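Long-range contacts in muramoyltetrapeptide carboxypeptidase (Oxalobacter formigenes OXCC13, PDB 6UUK), which probably acts as a serine-type LD-carboxypeptidase, removing the terminal D-alanine from muramoyl tetrapeptides of the bacterial cell wall: residues A57-G62 and R106-A111; P115-V120 and S144-V149; L136-L141 and M159-H164. All coordinates share one frame; numbering follows the deposited sequence.

Overall arrangement
From the N terminus, interaction 1 closes first: strand 55-59 meets helix 101-111 after a loop that includes strand 83-86. Only then does interaction 2 open, at 115-120, pairing strand 119-122 with strand 147-150. Before it closes, 136-141 opens interaction 3, which closes at 159-164, so interactions 2 and 3 cross. Strands 55-59 and 119-122 are neighbours in the sheet of the N-terminal domain, so interactions 1 and 2 share one sheet. Interaction 3 joins two helices beside that sheet; Leu141 and Leu161 pack on Phe148, and selenomethionine Met109 packs on Leu136 and Leu141.

Interaction 1. Residues A57-G62 and R106-A111; sequences AIIAPG and RQIMEA
Ala57 faces Ala111 with their CA atoms 6.4 Å apart, the closest backbone approach between a beta strand and the last turns of a helix. Strand 57-59 and helix 106-111 run almost antiparallel, at 168°, with their axes 9.2 Å apart at closest approach. They belong to a three-layer alpha/beta fold with flavodoxin-like strand order, consistent with the class I glutaminase clan. Helix 101-111 lies in the beta-alpha-beta crossover from strand 83-86 to strand 119-122, and strand 55-59 lies between those two in the sheet; the helix therefore passes over the strand that its own crossover skips.

No hydrogen bond spans this buried contact, which is made mainly by aliphatic carbons. Ile59 is the wedge. With chi1 at -56°, its CG1 stands beside the backbone N and its CG2 beside the carbonyl carbon, so the two branches reach different parts of the helix. CG2 meets Ile108 CG1 at 3.6 Å, the two isoleucine side chains crossing at about a right angle. The other branch is extended, and its tip, CD1, comes 3.7 Å from Ala111 CB. The same methyl lies 3.5 Å from Gln107 O, an oxygen that also accepts a weak helical bond from Ala111 N. Small residues bring the other end close: Ala57 CB touches Ala111 CB at 3.9 Å. Strand 119-122 continues the packing, Val120 lying against Ile59.

Polar side chains flank the apolar patch. Glu103 takes a salt bridge from Arg106 NH2 and a hydrogen bond from Gln107 NE2, while Glu110 OE2 lies at the edge of the Arg106 guanidinium, in its plane, and forms a salt bridge with Arg106 NH1 at 2.6 Å.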
loop_
_atom_site.group_PDB
_atom_site.type_symbol
_atom_site.label_atom_id
_atom_site.label_comp_id
_atom_site.label_asym_id
_atom_site.label_seq_id
_atom_site.Cartn_x
_atom_site.Cartn_y
_atom_site.Cartn_z
ATOM N N ALA B 57 -28.361 6.673 -9.914
ATOM C CA ALA B 57 -28.483 5.529 -9.020
ATOM C C ALA B 57 -27.441 5.638 -7.918
ATOM O O ALA B 57 -26.274 5.939 -8.189
ATOM C CB ALA B 57 -28.315 4.210 -9.777
ATOM N N ILE B 58 -27.863 5.389 -6.681
ATOM C CA ILE B 58 -26.990 5.453 -5.516
ATOM C C ILE B 58 -26.653 4.029 -5.095
ATOM O O ILE B 58 -27.551 3.221 -4.829
ATOM C CB ILE B 58 -27.644 6.231 -4.365
ATOM N N ILE B 59 -25.359 3.720 -5.034
ATOM C CA ILE B 59 -24.877 2.396 -4.665
ATOM C C ILE B 59 -23.866 2.543 -3.538
ATOM O O ILE B 59 -23.144 3.543 -3.451
ATOM C CB ILE B 59 -24.255 1.657 -5.875
ATOM C CG1 ILE B 59 -25.259 1.577 -7.024
ATOM C CG2 ILE B 59 -23.804 0.256 -5.490
ATOM C CD1 ILE B 59 -24.806 0.697 -8.166
ATOM N N ALA B 60 -23.826 1.542 -2.656
ATOM C CA ALA B 60 -22.892 1.497 -1.536
ATOM C C ALA B 60 -21.866 0.395 -1.775
ATOM O O ALA B 60 -22.051 -0.743 -1.320
ATOM C CB ALA B 60 -23.637 1.267 -0.219
ATOM N N PRO B 61 -20.766 0.678 -2.481
ATOM C CA PRO B 61 -19.762 -0.370 -2.720
ATOM C C PRO B 61 -18.873 -0.654 -1.522
ATOM O O PRO B 61 -18.272 -1.736 -1.467
ATOM C CB PRO B 61 -18.944 0.192 -3.888
ATOM C CG PRO B 61 -19.036 1.670 -3.709
ATOM C CD PRO B 61 -20.409 1.947 -3.142
ATOM N N GLY B 62 -18.779 0.266 -0.566
ATOM C CA GLY B 62 -17.948 0.064 0.604
ATOM C C GLY B 62 -18.716 0.121 1.908
ATOM O O GLY B 62 -19.458 -0.808 2.241
ATOM N N ARG B 106 -24.685 -7.562 -6.209
ATOM C CA ARG B 106 -25.952 -7.620 -6.925
ATOM C C ARG B 106 -26.553 -6.234 -7.117
ATOM O O ARG B 106 -27.196 -5.976 -8.142
ATOM C CB ARG B 106 -26.932 -8.525 -6.179
ATOM C CG ARG B 106 -28.224 -8.795 -6.931
ATOM C CD ARG B 106 -29.326 -9.230 -5.982
ATOM N NE ARG B 106 -29.574 -8.222 -4.956
ATOM C CZ ARG B 106 -30.349 -7.157 -5.129
ATOM N NH1 ARG B 106 -30.955 -6.958 -6.292
ATOM N NH2 ARG B 106 -30.518 -6.288 -4.141
ATOM N N GLN B 107 -26.357 -5.332 -6.152
ATOM C CA GLN B 107 -26.889 -3.981 -6.277
ATOM C C GLN B 107 -26.191 -3.178 -7.367
ATOM O O GLN B 107 -26.769 -2.210 -7.872
ATOM C CB GLN B 107 -26.783 -3.247 -4.939
ATOM C CG GLN B 107 -27.633 -3.852 -3.831
ATOM C CD GLN B 107 -27.387 -3.203 -2.483
ATOM O OE1 GLN B 107 -26.673 -2.205 -2.381
ATOM N NE2 GLN B 107 -27.979 -3.770 -1.437
ATOM N N ILE B 108 -24.966 -3.554 -7.739
ATOM C CA ILE B 108 -24.281 -2.860 -8.824
ATOM C C ILE B 108 -24.735 -3.396 -10.176
ATOM O O ILE B 108 -24.861 -2.639 -11.145
ATOM C CB ILE B 108 -22.755 -2.974 -8.651
ATOM C CG1 ILE B 108 -22.343 -2.542 -7.243
ATOM C CG2 ILE B 108 -22.037 -2.120 -9.683
ATOM C CD1 ILE B 108 -20.857 -2.650 -6.981
HETATM N N MSE B 109 -24.991 -4.697 -10.263
HETATM C CA MSE B 109 -25.457 -5.306 -11.503
HETATM C C MSE B 109 -26.895 -4.900 -11.807
HETATM O O MSE B 109 -27.300 -4.844 -12.967
HETATM C CB MSE B 109 -25.351 -6.830 -11.431
HETATM C CG MSE B 109 -23.948 -7.363 -11.177
HETATM SE SE MSE B 109 -22.638 -6.766 -12.492
HETATM C CE MSE B 109 -21.843 -5.310 -11.476
ATOM N N GLU B 110 -27.664 -4.618 -10.754
ATOM C CA GLU B 110 -29.069 -4.274 -10.936
ATOM C C GLU B 110 -29.239 -2.828 -11.388
ATOM O O GLU B 110 -30.068 -2.541 -12.259
ATOM C CB GLU B 110 -29.842 -4.525 -9.641
ATOM C CG GLU B 110 -31.338 -4.714 -9.839
ATOM C CD GLU B 110 -32.070 -4.973 -8.537
ATOM O OE1 GLU B 110 -32.268 -4.015 -7.762
ATOM O OE2 GLU B 110 -32.440 -6.139 -8.284
ATOM N N ALA B 111 -28.467 -1.906 -10.808
ATOM C CA ALA B 111 -28.570 -0.505 -11.202
ATOM C C ALA B 111 -28.039 -0.276 -12.611
ATOM O O ALA B 111 -28.517 0.622 -13.313
ATOM C CB ALA B 111 -27.824 0.380 -10.204
#

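Interaction 2. Residues P115-V120 and S144-V149; sequences PDVKIV and SGKLFV
Val120 fills the hollow between Lys146, just before the neighbouring parallel strand, and Phe148 within it. Its CG1, anti to the backbone N (chi1 174°), lies 3.6 Å from Phe148 CD1, valine and phenylalanine standing side by side and pointing the same way. The other methyl, CG2, rests against the aliphatic start of Lys146, 3.9 Å from its CB. That lysine bends at chi2 (-56°), then runs extended along the partner segment, bringing its CD and CE past Val117 O.

On the opposite face the bump is Ile119 CG2. It sits 3.3 Å from Leu147 O and 4.2 Å from Val149 CG1, while Leu147 CB keeps a looser contact with Ile119 CG1. Helix 185-196 covers this side through Met195 and Phe191.

Between the two faces runs a parallel ladder: Leu147 N donates to Lys118 O, Val120 N to Leu147 O, and Val149 N to Val120 O, each at 2.9 Å. Ile119 thus pairs with Leu147, and Val120 with Phe148, inside the N-terminal domain's sheet. Val149 lies about 12 Å, between side chains, from Ser152, the predicted nucleophile.

Lys146 NZ donates to Asn114 O; its very short approach to Val117 O is doubtful as a bond. An ammonium group placed among backbone carbonyls would probably have its charge partly offset there.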
loop_
_atom_site.group_PDB
_atom_site.type_symbol
_atom_site.label_atom_id
_atom_site.label_comp_id
_atom_site.label_asym_id
_atom_site.label_seq_id
_atom_site.Cartn_x
_atom_site.Cartn_y
_atom_site.Cartn_z
ATOM N N PRO B 115 -33.098 1.029 -17.321
ATOM C CA PRO B 115 -33.046 1.969 -18.453
ATOM C C PRO B 115 -33.214 3.424 -18.051
ATOM O O PRO B 115 -32.798 4.307 -18.811
ATOM C CB PRO B 115 -34.205 1.509 -19.350
ATOM C CG PRO B 115 -34.506 0.106 -18.910
ATOM C CD PRO B 115 -34.210 0.073 -17.445
ATOM N N ASP B 116 -33.807 3.704 -16.894
ATOM C CA ASP B 116 -34.017 5.071 -16.439
ATOM C C ASP B 116 -32.815 5.642 -15.698
ATOM O O ASP B 116 -32.873 6.792 -15.248
ATOM C CB ASP B 116 -35.256 5.141 -15.541
ATOM C CG ASP B 116 -36.499 4.599 -16.217
ATOM O OD1 ASP B 116 -36.649 4.802 -17.440
ATOM O OD2 ASP B 116 -37.326 3.965 -15.527
ATOM N N VAL B 117 -31.736 4.877 -15.562
ATOM C CA VAL B 117 -30.540 5.308 -14.849
ATOM C C VAL B 117 -29.459 5.646 -15.865
ATOM O O VAL B 117 -29.231 4.887 -16.815
ATOM C CB VAL B 117 -30.057 4.226 -13.868
ATOM C CG1 VAL B 117 -28.665 4.554 -13.351
ATOM C CG2 VAL B 117 -31.037 4.081 -12.713
ATOM N N LYS B 118 -28.799 6.782 -15.670
ATOM C CA LYS B 118 -27.700 7.208 -16.527
ATOM C C LYS B 118 -26.396 7.403 -15.771
ATOM O O LYS B 118 -25.328 7.091 -16.304
ATOM C CB LYS B 118 -28.075 8.509 -17.254
ATOM C CG LYS B 118 -27.123 8.899 -18.372
ATOM C CD LYS B 118 -27.699 10.028 -19.209
ATOM C CE LYS B 118 -29.043 9.637 -19.805
ATOM N NZ LYS B 118 -29.642 10.736 -20.611
ATOM N N ILE B 119 -26.454 7.905 -14.540
ATOM C CA ILE B 119 -25.277 8.114 -13.706
ATOM C C ILE B 119 -25.372 7.190 -12.500
ATOM O O ILE B 119 -26.459 6.985 -11.947
ATOM C CB ILE B 119 -25.153 9.586 -13.265
ATOM C CG1 ILE B 119 -25.221 10.515 -14.478
ATOM C CG2 ILE B 119 -23.858 9.815 -12.495
ATOM C CD1 ILE B 119 -25.187 11.984 -14.120
ATOM N N VAL B 120 -24.236 6.627 -12.098
ATOM C CA VAL B 120 -24.154 5.745 -10.940
ATOM C C VAL B 120 -23.121 6.322 -9.983
ATOM O O VAL B 120 -21.936 6.419 -10.326
ATOM C CB VAL B 120 -23.791 4.306 -11.339
ATOM C CG1 VAL B 120 -23.575 3.457 -10.101
ATOM C CG2 VAL B 120 -24.879 3.709 -12.217
ATOM N N SER B 144 -22.866 -1.496 -20.267
ATOM C CA SER B 144 -24.087 -0.958 -19.676
ATOM C C SER B 144 -24.324 0.489 -20.087
ATOM O O SER B 144 -25.474 0.943 -20.113
ATOM C CB SER B 144 -24.026 -1.071 -18.153
ATOM O OG SER B 144 -23.845 -2.417 -17.747
ATOM N N GLY B 145 -23.262 1.224 -20.409
ATOM C CA GLY B 145 -23.394 2.616 -20.782
ATOM C C GLY B 145 -23.629 3.568 -19.634
ATOM O O GLY B 145 -24.003 4.723 -19.875
ATOM N N LYS B 146 -23.425 3.129 -18.396
ATOM C CA LYS B 146 -23.640 3.988 -17.242
ATOM C C LYS B 146 -22.412 4.852 -16.979
ATOM O O LYS B 146 -21.287 4.502 -17.346
ATOM C CB LYS B 146 -23.968 3.154 -16.003
ATOM C CG LYS B 146 -25.132 2.194 -16.195
ATOM C CD LYS B 146 -26.380 2.927 -16.658
ATOM C CE LYS B 146 -27.525 1.959 -16.909
ATOM N NZ LYS B 146 -28.733 2.653 -17.434
ATOM N N LEU B 147 -22.643 5.993 -16.336
ATOM C CA LEU B 147 -21.584 6.948 -16.012
ATOM C C LEU B 147 -21.286 6.821 -14.521
ATOM O O LEU B 147 -21.941 7.436 -13.681
ATOM C CB LEU B 147 -21.994 8.367 -16.393
ATOM C CG LEU B 147 -21.699 8.846 -17.819
ATOM C CD1 LEU B 147 -22.323 7.937 -18.870
ATOM C CD2 LEU B 147 -22.173 10.280 -18.004
ATOM N N PHE B 148 -20.282 6.008 -14.197
ATOM C CA PHE B 148 -19.913 5.765 -12.810
ATOM C C PHE B 148 -19.033 6.896 -12.291
ATOM O O PHE B 148 -18.066 7.294 -12.947
ATOM C CB PHE B 148 -19.185 4.427 -12.678
ATOM C CG PHE B 148 -20.026 3.238 -13.048
ATOM C CD1 PHE B 148 -20.741 2.552 -12.081
ATOM C CD2 PHE B 148 -20.102 2.807 -14.363
ATOM C CE1 PHE B 148 -21.517 1.458 -12.418
ATOM C CE2 PHE B 148 -20.876 1.714 -14.706
ATOM C CZ PHE B 148 -21.583 1.038 -13.732
ATOM N N VAL B 149 -19.371 7.414 -11.111
ATOM C CA VAL B 149 -18.602 8.470 -10.468
ATOM C C VAL B 149 -18.240 8.026 -9.059
ATOM O O VAL B 149 -18.918 7.189 -8.455
ATOM C CB VAL B 149 -19.366 9.815 -10.438
ATOM C CG1 VAL B 149 -19.743 10.249 -11.847
ATOM C CG2 VAL B 149 -20.598 9.711 -9.565
#

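Interaction 3. Residues L136-L141 and M159-H164; sequences LDFAKL and MALLKH
Phe138 is the centre of a helix-helix contact in which its ring is met by Ala160 over one face and Leu161 at the edge. In this alpha/beta domain helix 138-142 comes before strand 147-150 in the chain and helix 155-163 after it, and both pack toward the Phe148 side of that strand.

The tight part is apolar and buried. Ala160 CB sits above the middle of the phenyl ring, 3.5 Å from the centroid and only 12° off the ring normal, a CH-pi contact made by the alanine methyl. Leu161 approaches in the ring plane instead, its CD2 lying 3.8 Å from Phe138 CD2, and the two side chains cross at about a right angle. The same leucine methyl also reaches the next helical turn, 3.7 Å from Leu141 CB, and so bridges Phe138 and Leu141. Phe157 and Leu133 add to the packing around Phe138.

Toward solvent the character changes. The exposed His164 lays its ring over the base of Phe138: Phe138 CB stands 3.6 Å from the imidazole centroid, 7° from the ring normal, in a second CH-pi contact. The two rings themselves are oblique to each other, with centroids 5.8 Å apart. Ala139, also exposed, touches this ring more loosely, CB lying 4.3 Å from His164 CD2.

A hydrogen bond within its own segment also holds the imidazole. With chi1 at -65°, CG stands beside the backbone N, and the ring turns back along the segment until His164 ND1 donates to Ala160 O at 2.7 Å, the oxygen lying somewhat out of the ring plane.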
loop_
_atom_site.group_PDB
_atom_site.type_symbol
_atom_site.label_atom_id
_atom_site.label_comp_id
_atom_site.label_asym_id
_atom_site.label_seq_id
_atom_site.Cartn_x
_atom_site.Cartn_y
_atom_site.Cartn_z
ATOM N N LEU B 136 -18.357 -9.135 -9.709
ATOM C CA LEU B 136 -18.878 -8.251 -10.738
ATOM C C LEU B 136 -18.472 -8.739 -12.125
ATOM O O LEU B 136 -17.551 -9.545 -12.285
ATOM C CB LEU B 136 -18.375 -6.822 -10.524
ATOM C CG LEU B 136 -18.472 -6.263 -9.104
ATOM C CD1 LEU B 136 -17.866 -4.873 -9.031
ATOM C CD2 LEU B 136 -19.907 -6.252 -8.611
ATOM N N ASP B 137 -19.177 -8.233 -13.133
ATOM C CA ASP B 137 -18.897 -8.525 -14.536
ATOM C C ASP B 137 -18.604 -7.190 -15.216
ATOM O O ASP B 137 -19.514 -6.515 -15.703
ATOM C CB ASP B 137 -20.068 -9.257 -15.195
ATOM C CG ASP B 137 -19.740 -9.748 -16.593
ATOM O OD1 ASP B 137 -18.569 -9.629 -17.010
ATOM O OD2 ASP B 137 -20.657 -10.253 -17.275
ATOM N N PHE B 138 -17.324 -6.811 -15.245
ATOM C CA PHE B 138 -16.944 -5.525 -15.815
ATOM C C PHE B 138 -17.110 -5.490 -17.328
ATOM O O PHE B 138 -17.221 -4.400 -17.900
ATOM C CB PHE B 138 -15.505 -5.185 -15.425
ATOM C CG PHE B 138 -15.323 -4.959 -13.950
ATOM C CD1 PHE B 138 -14.937 -5.997 -13.119
ATOM C CD2 PHE B 138 -15.551 -3.711 -13.395
ATOM C CE1 PHE B 138 -14.775 -5.793 -11.760
ATOM C CE2 PHE B 138 -15.391 -3.499 -12.037
ATOM C CZ PHE B 138 -15.001 -4.542 -11.220
ATOM N N ALA B 139 -17.127 -6.649 -17.990
ATOM C CA ALA B 139 -17.503 -6.678 -19.398
ATOM C C ALA B 139 -18.974 -6.331 -19.578
ATOM O O ALA B 139 -19.346 -5.700 -20.573
ATOM C CB ALA B 139 -17.197 -8.049 -19.999
ATOM N N LYS B 140 -19.820 -6.734 -18.626
ATOM C CA LYS B 140 -21.216 -6.317 -18.638
ATOM C C LYS B 140 -21.360 -4.849 -18.256
ATOM O O LYS B 140 -22.239 -4.155 -18.782
ATOM C CB LYS B 140 -22.025 -7.197 -17.683
ATOM C CG LYS B 140 -23.501 -6.846 -17.577
ATOM C CD LYS B 140 -24.327 -7.584 -18.617
ATOM C CE LYS B 140 -25.815 -7.414 -18.355
ATOM N NZ LYS B 140 -26.644 -8.237 -19.278
ATOM N N LEU B 141 -20.506 -4.360 -17.353
ATOM C CA LEU B 141 -20.590 -2.968 -16.925
ATOM C C LEU B 141 -20.110 -2.019 -18.015
ATOM O O LEU B 141 -20.668 -0.929 -18.187
ATOM C CB LEU B 141 -19.779 -2.767 -15.646
ATOM C CG LEU B 141 -20.339 -3.421 -14.385
ATOM C CD1 LEU B 141 -19.325 -3.353 -13.258
ATOM C CD2 LEU B 141 -21.639 -2.745 -13.984
HETATM N N MSE B 159 -10.636 1.374 -12.061
HETATM C CA MSE B 159 -9.489 0.832 -12.780
HETATM C C MSE B 159 -9.876 -0.425 -13.551
HETATM O O MSE B 159 -9.420 -0.642 -14.673
HETATM C CB MSE B 159 -8.337 0.530 -11.819
HETATM C CG MSE B 159 -7.720 1.760 -11.169
HETATM SE SE MSE B 159 -7.081 3.080 -12.457
HETATM C CE MSE B 159 -8.596 4.308 -12.424
ATOM N N ALA B 160 -10.725 -1.254 -12.938
ATOM C CA ALA B 160 -11.205 -2.449 -13.623
ATOM C C ALA B 160 -12.113 -2.095 -14.792
ATOM O O ALA B 160 -12.108 -2.795 -15.812
ATOM C CB ALA B 160 -11.929 -3.366 -12.639
ATOM N N LEU B 161 -12.900 -1.024 -14.665
ATOM C CA LEU B 161 -13.671 -0.538 -15.804
ATOM C C LEU B 161 -12.754 -0.062 -16.921
ATOM O O LEU B 161 -12.994 -0.346 -18.100
ATOM C CB LEU B 161 -14.608 0.590 -15.371
ATOM C CG LEU B 161 -15.917 0.197 -14.689
ATOM C CD1 LEU B 161 -16.754 1.437 -14.418
ATOM C CD2 LEU B 161 -16.685 -0.794 -15.546
ATOM N N LEU B 162 -11.693 0.668 -16.568
ATOM C CA LEU B 162 -10.732 1.107 -17.572
ATOM C C LEU B 162 -9.937 -0.066 -18.131
ATOM O O LEU B 162 -9.482 -0.015 -19.279
ATOM C CB LEU B 162 -9.794 2.155 -16.975
ATOM C CG LEU B 162 -8.849 2.848 -17.956
ATOM C CD1 LEU B 162 -9.638 3.543 -19.055
ATOM C CD2 LEU B 162 -7.963 3.832 -17.223
ATOM N N LYS B 163 -9.761 -1.126 -17.338
ATOM C CA LYS B 163 -9.107 -2.327 -17.846
ATOM C C LYS B 163 -9.924 -2.975 -18.955
ATOM O O LYS B 163 -9.363 -3.627 -19.844
ATOM C CB LYS B 163 -8.871 -3.315 -16.703
ATOM C CG LYS B 163 -8.046 -4.533 -17.084
ATOM C CD LYS B 163 -6.662 -4.130 -17.568
ATOM C CE LYS B 163 -5.844 -5.342 -17.978
ATOM N NZ LYS B 163 -4.492 -4.956 -18.467
ATOM N N HIS B 164 -11.244 -2.803 -18.926
ATOM C CA HIS B 164 -12.131 -3.324 -19.956
ATOM C C HIS B 164 -12.521 -2.271 -20.985
ATOM O O HIS B 164 -13.271 -2.583 -21.917
ATOM C CB HIS B 164 -13.390 -3.921 -19.318
ATOM C CG HIS B 164 -13.124 -5.122 -18.463
ATOM N ND1 HIS B 164 -12.348 -5.069 -17.325
ATOM C CD2 HIS B 164 -13.532 -6.407 -18.581
ATOM C CE1 HIS B 164 -12.288 -6.271 -16.779
ATOM N NE2 HIS B 164 -12.999 -7.102 -17.521
#